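Local structure of 6-phosphogluconate dehydrogenase (Pseudomonas syringae, 5U5G) at residues G14-R19 against G125-A130; R20-Q25 against Q44-A49; L222-S227 against E276-Q281. The protein probably catalyses the NADP-dependent reduction of (2-oxopropyl)phosphonic acid, a late step in the biosynthesis of the antibiotic fosfomycin. One frame throughout, in Å; residues are numbered along the deposited sequence.

Contact 1: G14-R19 against G125-A130; sequences GQAICR and GGVEGA. With 7VD ((2-oxopropyl)phosphonic acid), chain F.
Ala16 and Ala130 face each other methyl to methyl, CB against CB at 3.6 Å, and the pair illustrates how small residues let two helices run close together. The short segments 14-19 and 126-130 lie almost parallel, their N-to-C directions only 12° apart and their axes approaching to 8.6 Å. Each alanine directs its CB toward the opposite helix, so the two methyls form the middle of the interface. Val127, one turn before Ala130, brings a single branch to the same place: Val127 CG1, held anti to the backbone N at chi1 163°, lies 4.0 Å from Ala16 CB. The Ala16 methyl is therefore touched by two side chains of one helix face. Ile17, next to Ala16 on helix 12-23, brings CG1 to 3.9 Å from Ala130 CB. No hydrogen bond crosses between the segments; the contact is wholly apolar.

The polar work is done just ahead of it. Gly125 N donates to O3 of the phosphonate at 2.7 Å and 158°. A second, weak bond runs from Gly126 N to the same ligand oxygen, so two successive N-H groups converge on one phosphonate atom. NADP touches Gly126 and Val127, while Ser124, Lys173, Asn177 and Tyr217 of the same chain, and Arg212 of the second subunit, also hydrogen-bond the phosphonate ligand. Gly14 probably belongs to a GxGxxG motif, consistent with helix 12-23 being the helix that follows the glycine-rich turn of the Rossmann fold. That helix packs on helix 126-131, where Ala16 also meets Leu131, and on strand 5-8, where Ile17 and Cys18 touch Phe7, with Leu41 of helix 39-43 against Cys18.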
# COMPACT_ATOMS: atom_id res chain seq x y z
N GLY A 14 -9.08 -20.29 9.25
CA GLY A 14 -10.22 -20.90 9.94
C GLY A 14 -10.00 -21.04 11.43
O GLY A 14 -10.85 -20.64 12.24
N GLN A 15 -8.85 -21.60 11.82
CA GLN A 15 -8.48 -21.67 13.24
C GLN A 15 -8.56 -20.31 13.92
O GLN A 15 -9.08 -20.19 15.03
CB GLN A 15 -7.06 -22.24 13.38
CG GLN A 15 -6.95 -23.75 13.19
CD GLN A 15 -5.53 -24.26 13.40
OE1 GLN A 15 -4.95 -24.07 14.48
NE2 GLN A 15 -4.94 -24.87 12.36
N ALA A 16 -8.01 -19.27 13.27
CA ALA A 16 -7.98 -17.95 13.91
C ALA A 16 -9.39 -17.38 14.08
O ALA A 16 -9.71 -16.83 15.14
CB ALA A 16 -7.10 -16.99 13.10
N ILE A 17 -10.24 -17.50 13.06
CA ILE A 17 -11.61 -17.04 13.21
C ILE A 17 -12.34 -17.84 14.29
O ILE A 17 -13.08 -17.28 15.10
CB ILE A 17 -12.34 -17.08 11.85
CG1 ILE A 17 -11.64 -16.12 10.87
CG2 ILE A 17 -13.83 -16.78 12.01
CD1 ILE A 17 -12.29 -16.00 9.52
N CYS A 18 -12.12 -19.16 14.33
CA CYS A 18 -12.72 -19.97 15.39
C CYS A 18 -12.28 -19.50 16.78
O CYS A 18 -13.11 -19.41 17.69
CB CYS A 18 -12.36 -21.45 15.22
SG CYS A 18 -13.42 -22.28 14.06
N ARG A 19 -10.98 -19.23 16.96
CA ARG A 19 -10.52 -18.74 18.26
C ARG A 19 -11.24 -17.46 18.65
O ARG A 19 -11.64 -17.29 19.81
CB ARG A 19 -9.01 -18.53 18.25
CG ARG A 19 -8.23 -19.74 18.72
CD ARG A 19 -7.09 -20.04 17.79
NE ARG A 19 -5.89 -19.27 18.14
CZ ARG A 19 -4.90 -19.04 17.29
NH1 ARG A 19 -4.97 -19.51 16.04
NH2 ARG A 19 -3.84 -18.33 17.67
N GLY A 125 -7.39 -9.36 6.00
CA GLY A 125 -6.83 -8.91 7.26
C GLY A 125 -5.90 -9.94 7.87
O GLY A 125 -5.24 -9.66 8.88
N GLY A 126 -5.84 -11.12 7.28
CA GLY A 126 -4.92 -12.16 7.72
C GLY A 126 -5.27 -12.75 9.08
O GLY A 126 -6.22 -12.36 9.75
N VAL A 127 -4.46 -13.74 9.48
CA VAL A 127 -4.59 -14.36 10.80
C VAL A 127 -4.56 -13.30 11.89
O VAL A 127 -5.35 -13.35 12.85
CB VAL A 127 -3.46 -15.41 10.99
CG1 VAL A 127 -3.30 -15.78 12.47
CG2 VAL A 127 -3.73 -16.65 10.15
N GLU A 128 -3.67 -12.32 11.76
CA GLU A 128 -3.56 -11.24 12.74
C GLU A 128 -4.89 -10.50 12.90
O GLU A 128 -5.37 -10.31 14.02
CB GLU A 128 -2.43 -10.29 12.31
CG GLU A 128 -2.27 -9.04 13.13
CD GLU A 128 -1.23 -8.09 12.52
OE1 GLU A 128 -1.02 -8.13 11.28
OE2 GLU A 128 -0.61 -7.32 13.29
N GLY A 129 -5.51 -10.10 11.79
CA GLY A 129 -6.78 -9.41 11.87
C GLY A 129 -7.91 -10.28 12.40
O GLY A 129 -8.82 -9.78 13.06
N ALA A 130 -7.87 -11.59 12.12
CA ALA A 130 -8.87 -12.50 12.67
C ALA A 130 -8.79 -12.57 14.18
O ALA A 130 -9.82 -12.50 14.87
CB ALA A 130 -8.69 -13.90 12.07
P1 7VD F . -5.33 -11.09 3.25
C1 7VD F . -4.64 -12.71 2.78
O2 7VD F . -6.24 -10.48 2.22
O3 7VD F . -6.02 -11.15 4.59
O4 7VD F . -4.05 -10.30 3.37
C6 7VD F . -5.24 -13.36 1.56
O7 7VD F . -6.44 -13.26 1.31
C8 7VD F . -4.28 -14.14 0.70

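Contact 2: R20-Q25 against Q44-A49; sequences RLLASQ and QGAVWA
Leu22 sets the two branches of its isobutyl group on different parts of the chain turn at Gln44-Ala46. CG stands beside the backbone N, anti to the carbonyl carbon (chi1 -71°), and from there CD1 reaches Gln44 while CD2 reaches the next two residues. Leu22 CD1 lies 3.8 Å from Gln44 O and 4.1 Å from Gln44 CB; the two side chains cross at about a right angle, and the touching atom of the extended glutamine is CB, at its base. Leu22 CD2 packs at 3.7 Å from Ala46 N and 4.1 Å from Ala46 CB, with Gly45 C at 3.9 Å. A single leucine thus rests largely on backbone.

The turn itself is a helix ending: Gly45, with positive phi, is the C-prime residue of a Schellman motif in which Ala46 N bonds to Leu41 O and Gly45 N to Ile42 O. Helix 12-23 closes with a Schellman motif too, at Gln25. The contact therefore joins two helix ends of the Rossmann-type domain. Leu22 also packs on Val28 of strand 28-31 and Leu41 of helix 39-43, while strand 47-48, an outermost strand of the sheet within this chain, pairs in parallel with strand 28-31.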
# COMPACT_ATOMS: atom_id res chain seq x y z
N ARG A 20 -11.44 -16.55 17.70
CA ARG A 20 -12.16 -15.32 17.99
C ARG A 20 -13.61 -15.60 18.39
O ARG A 20 -14.13 -14.99 19.34
CB ARG A 20 -12.09 -14.38 16.79
CG ARG A 20 -12.64 -13.00 17.03
CD ARG A 20 -11.71 -12.18 17.90
NE ARG A 20 -12.32 -10.91 18.27
CZ ARG A 20 -11.69 -9.94 18.93
NH1 ARG A 20 -10.43 -10.09 19.32
NH2 ARG A 20 -12.34 -8.82 19.21
N LEU A 21 -14.27 -16.52 17.69
CA LEU A 21 -15.65 -16.85 18.05
C LEU A 21 -15.71 -17.47 19.45
O LEU A 21 -16.57 -17.11 20.26
CB LEU A 21 -16.26 -17.80 17.02
CG LEU A 21 -16.41 -17.30 15.59
CD1 LEU A 21 -16.74 -18.48 14.68
CD2 LEU A 21 -17.51 -16.23 15.51
N LEU A 22 -14.80 -18.41 19.75
CA LEU A 22 -14.75 -18.97 21.09
C LEU A 22 -14.50 -17.88 22.13
O LEU A 22 -15.07 -17.92 23.22
CB LEU A 22 -13.66 -20.04 21.18
CG LEU A 22 -13.83 -21.40 20.48
CD1 LEU A 22 -12.53 -22.17 20.53
CD2 LEU A 22 -14.96 -22.21 21.10
N ALA A 23 -13.67 -16.89 21.79
CA ALA A 23 -13.32 -15.84 22.76
C ALA A 23 -14.53 -14.98 23.12
O ALA A 23 -14.56 -14.41 24.22
CB ALA A 23 -12.17 -14.98 22.21
N SER A 24 -15.52 -14.88 22.24
CA SER A 24 -16.75 -14.17 22.55
C SER A 24 -17.78 -15.08 23.21
O SER A 24 -18.91 -14.66 23.45
CB SER A 24 -17.36 -13.55 21.28
OG SER A 24 -18.18 -14.49 20.59
N GLN A 25 -17.40 -16.33 23.50
CA GLN A 25 -18.24 -17.30 24.20
C GLN A 25 -19.40 -17.79 23.33
O GLN A 25 -20.46 -18.19 23.83
CB GLN A 25 -18.71 -16.74 25.55
CG GLN A 25 -17.50 -16.38 26.44
CD GLN A 25 -17.84 -15.76 27.79
OE1 GLN A 25 -17.38 -14.66 28.11
NE2 GLN A 25 -18.63 -16.48 28.59
N GLN A 44 -9.93 -25.50 23.94
CA GLN A 44 -10.45 -24.19 24.30
C GLN A 44 -11.97 -24.10 24.24
O GLN A 44 -12.51 -22.99 24.27
CB GLN A 44 -9.81 -23.13 23.42
CG GLN A 44 -8.30 -23.04 23.60
CD GLN A 44 -7.64 -22.28 22.46
OE1 GLN A 44 -8.16 -22.21 21.36
NE2 GLN A 44 -6.49 -21.69 22.74
N GLY A 45 -12.67 -25.22 24.15
CA GLY A 45 -14.12 -25.22 24.26
C GLY A 45 -14.89 -25.59 23.00
O GLY A 45 -16.12 -25.75 23.09
N ALA A 46 -14.25 -25.72 21.84
CA ALA A 46 -15.00 -26.14 20.66
C ALA A 46 -15.39 -27.61 20.77
O ALA A 46 -14.80 -28.38 21.53
CB ALA A 46 -14.18 -25.91 19.40
N VAL A 47 -16.41 -27.99 19.99
CA VAL A 47 -16.94 -29.36 19.97
C VAL A 47 -16.63 -29.98 18.61
O VAL A 47 -17.00 -29.43 17.57
CB VAL A 47 -18.45 -29.38 20.25
CG1 VAL A 47 -18.98 -30.81 20.20
CG2 VAL A 47 -18.79 -28.73 21.60
N TRP A 48 -15.98 -31.15 18.63
CA TRP A 48 -15.63 -31.83 17.38
C TRP A 48 -16.87 -32.43 16.71
O TRP A 48 -17.65 -33.13 17.35
CB TRP A 48 -14.60 -32.93 17.65
CG TRP A 48 -14.27 -33.78 16.45
CD1 TRP A 48 -14.55 -35.11 16.28
CD2 TRP A 48 -13.59 -33.36 15.26
NE1 TRP A 48 -14.07 -35.54 15.06
CE2 TRP A 48 -13.49 -34.49 14.41
CE3 TRP A 48 -13.05 -32.14 14.82
CZ2 TRP A 48 -12.87 -34.43 13.16
CZ3 TRP A 48 -12.44 -32.09 13.57
CH2 TRP A 48 -12.35 -33.23 12.76
N ALA A 49 -17.04 -32.13 15.42
CA ALA A 49 -18.00 -32.82 14.56
C ALA A 49 -17.22 -33.69 13.59
O ALA A 49 -16.38 -33.15 12.84
CB ALA A 49 -18.89 -31.82 13.81

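Contact 3: L222-S227 against E276-Q281; sequences LGYALS and ESDQCQ
Tyr224 of helix 216-226 sets one face of its ring against Cys280, the residue whose N-H closes an Asx turn from Asp278, a worked case of a CH-pi contact beside an Asx turn in the helical C-terminal domain. The tyrosine is aimed there by its first torsion, with CG anti to the backbone N (chi1 -170°). Along segment 276-281 the first residue to meet it is Asp278. Its carboxylate slides past the ring in the opposite sense, Asp278 CG lying 3.9 Å from Tyr224 CE1, at an oblique position that is neither face nor edge. The carboxylate has stronger business nearby: Asp278 OD1 accepts the Cys280 N-H, 2.9 Å from Cys280 N, through its anti lone pair, which makes the Asx turn, and also bonds to the hydroxyl of Ser232. These bonds fix the rotation of the carboxylate beside the ring.

Cys280 comes next and carries the main hydrophobic load. Cys280 CB sits over the middle of one face of the Tyr224 ring, 3.4 Å from its centroid and 9° off the normal, a CH-pi contact. The sulfur approaches the same ring more obliquely, Cys280 SG being 4.4 Å from the Tyr224 centroid. Cys280 is buried, backed by Val220 and by Leu184 of the long helix 168-196.

Gln281 starts away from the tyrosine, but its chain bends at CB-CG and returns. One end of its amide, OE1, is bound to Ser284 OG, leaving the other to reach across: Gln281 NE2 donates to Tyr224 OH at 2.7 Å and 155°, with the phenol oxygen almost exactly in the amide plane and NE2 near the plane of the ring, at its edge.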
# COMPACT_ATOMS: atom_id res chain seq x y z
N LEU A 222 7.82 -5.99 5.80
CA LEU A 222 8.69 -5.49 6.86
C LEU A 222 8.62 -6.37 8.10
O LEU A 222 9.65 -6.67 8.72
CB LEU A 222 8.32 -4.06 7.23
CG LEU A 222 8.62 -2.97 6.21
CD1 LEU A 222 7.81 -1.74 6.62
CD2 LEU A 222 10.09 -2.69 6.21
N GLY A 223 7.41 -6.75 8.51
CA GLY A 223 7.28 -7.66 9.63
C GLY A 223 8.04 -8.95 9.40
O GLY A 223 8.66 -9.49 10.32
N TYR A 224 8.00 -9.45 8.16
CA TYR A 224 8.73 -10.67 7.81
C TYR A 224 10.23 -10.46 7.93
O TYR A 224 10.95 -11.32 8.45
CB TYR A 224 8.37 -11.10 6.38
CG TYR A 224 8.90 -12.48 5.98
CD1 TYR A 224 8.23 -13.64 6.37
CD2 TYR A 224 10.03 -12.61 5.18
CE1 TYR A 224 8.69 -14.92 5.99
CE2 TYR A 224 10.49 -13.87 4.78
CZ TYR A 224 9.82 -15.02 5.20
OH TYR A 224 10.27 -16.27 4.82
N ALA A 225 10.73 -9.33 7.41
CA ALA A 225 12.17 -9.09 7.46
C ALA A 225 12.62 -8.77 8.89
O ALA A 225 13.67 -9.25 9.33
CB ALA A 225 12.54 -7.95 6.50
N LEU A 226 11.83 -8.00 9.64
CA LEU A 226 12.24 -7.59 10.98
C LEU A 226 12.28 -8.77 11.94
O LEU A 226 13.14 -8.83 12.82
CB LEU A 226 11.30 -6.51 11.51
CG LEU A 226 11.48 -5.14 10.85
CD1 LEU A 226 10.32 -4.22 11.26
CD2 LEU A 226 12.82 -4.53 11.22
N SER A 227 11.34 -9.70 11.80
CA SER A 227 11.29 -10.85 12.70
C SER A 227 12.26 -11.96 12.29
O SER A 227 12.33 -12.97 12.98
CB SER A 227 9.87 -11.40 12.75
OG SER A 227 9.50 -11.94 11.48
N GLU A 276 3.48 -24.88 0.71
CA GLU A 276 3.24 -24.48 2.09
C GLU A 276 4.23 -23.44 2.61
O GLU A 276 4.09 -23.02 3.76
CB GLU A 276 3.26 -25.70 3.03
CG GLU A 276 2.00 -26.56 2.96
CD GLU A 276 0.69 -25.75 3.06
OE1 GLU A 276 0.59 -24.80 3.88
OE2 GLU A 276 -0.25 -26.05 2.29
N SER A 277 5.21 -23.03 1.81
CA SER A 277 6.14 -21.98 2.20
C SER A 277 5.49 -20.60 2.10
O SER A 277 4.48 -20.39 1.41
CB SER A 277 7.39 -22.02 1.33
OG SER A 277 8.11 -23.22 1.54
N ASP A 278 6.09 -19.64 2.81
CA ASP A 278 5.48 -18.33 3.00
C ASP A 278 5.48 -17.54 1.69
O ASP A 278 6.43 -17.60 0.90
CB ASP A 278 6.24 -17.55 4.08
CG ASP A 278 5.39 -16.47 4.73
OD1 ASP A 278 5.30 -15.34 4.16
OD2 ASP A 278 4.83 -16.74 5.81
N GLN A 279 4.39 -16.79 1.47
CA GLN A 279 4.33 -15.85 0.35
C GLN A 279 5.56 -14.94 0.30
O GLN A 279 6.02 -14.57 -0.78
CB GLN A 279 3.05 -15.01 0.44
CG GLN A 279 2.88 -14.29 1.78
CD GLN A 279 1.65 -13.41 1.87
OE1 GLN A 279 0.91 -13.25 0.89
NE2 GLN A 279 1.41 -12.85 3.05
N CYS A 280 6.10 -14.58 1.46
CA CYS A 280 7.26 -13.69 1.53
C CYS A 280 8.56 -14.38 1.16
O CYS A 280 9.60 -13.73 1.23
CB CYS A 280 7.39 -13.08 2.92
SG CYS A 280 6.00 -12.03 3.39
N GLN A 281 8.55 -15.65 0.75
CA GLN A 281 9.78 -16.30 0.30
C GLN A 281 10.30 -15.75 -1.03
O GLN A 281 11.38 -16.16 -1.47
CB GLN A 281 9.57 -17.81 0.23
CG GLN A 281 9.92 -18.51 1.56
CD GLN A 281 11.39 -18.35 1.91
OE1 GLN A 281 12.25 -18.90 1.24
NE2 GLN A 281 11.68 -17.58 2.96

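How the contacts relate
Contacts 1 and 2 share helix 12-23 and belong to one nucleotide-binding domain, with contact 2 nested along the chain inside the loop closed by contact 1. They also touch, Ala130 O lying 3.5 Å from Arg20 CB. Contact 1 is the buried one, alanine on alanine beside the bound ligands; contact 2, about 13 Å away between centres, is partly buried and sets a leucine on backbone. Contact 3 belongs to the helical C-terminal domain, its centre about 18 Å from that of contact 1 and 29 Å from that of contact 2, and touches neither. Partly buried like contact 2, it alone adds a cross-segment hydrogen bond and an aromatic face to its apolar packing.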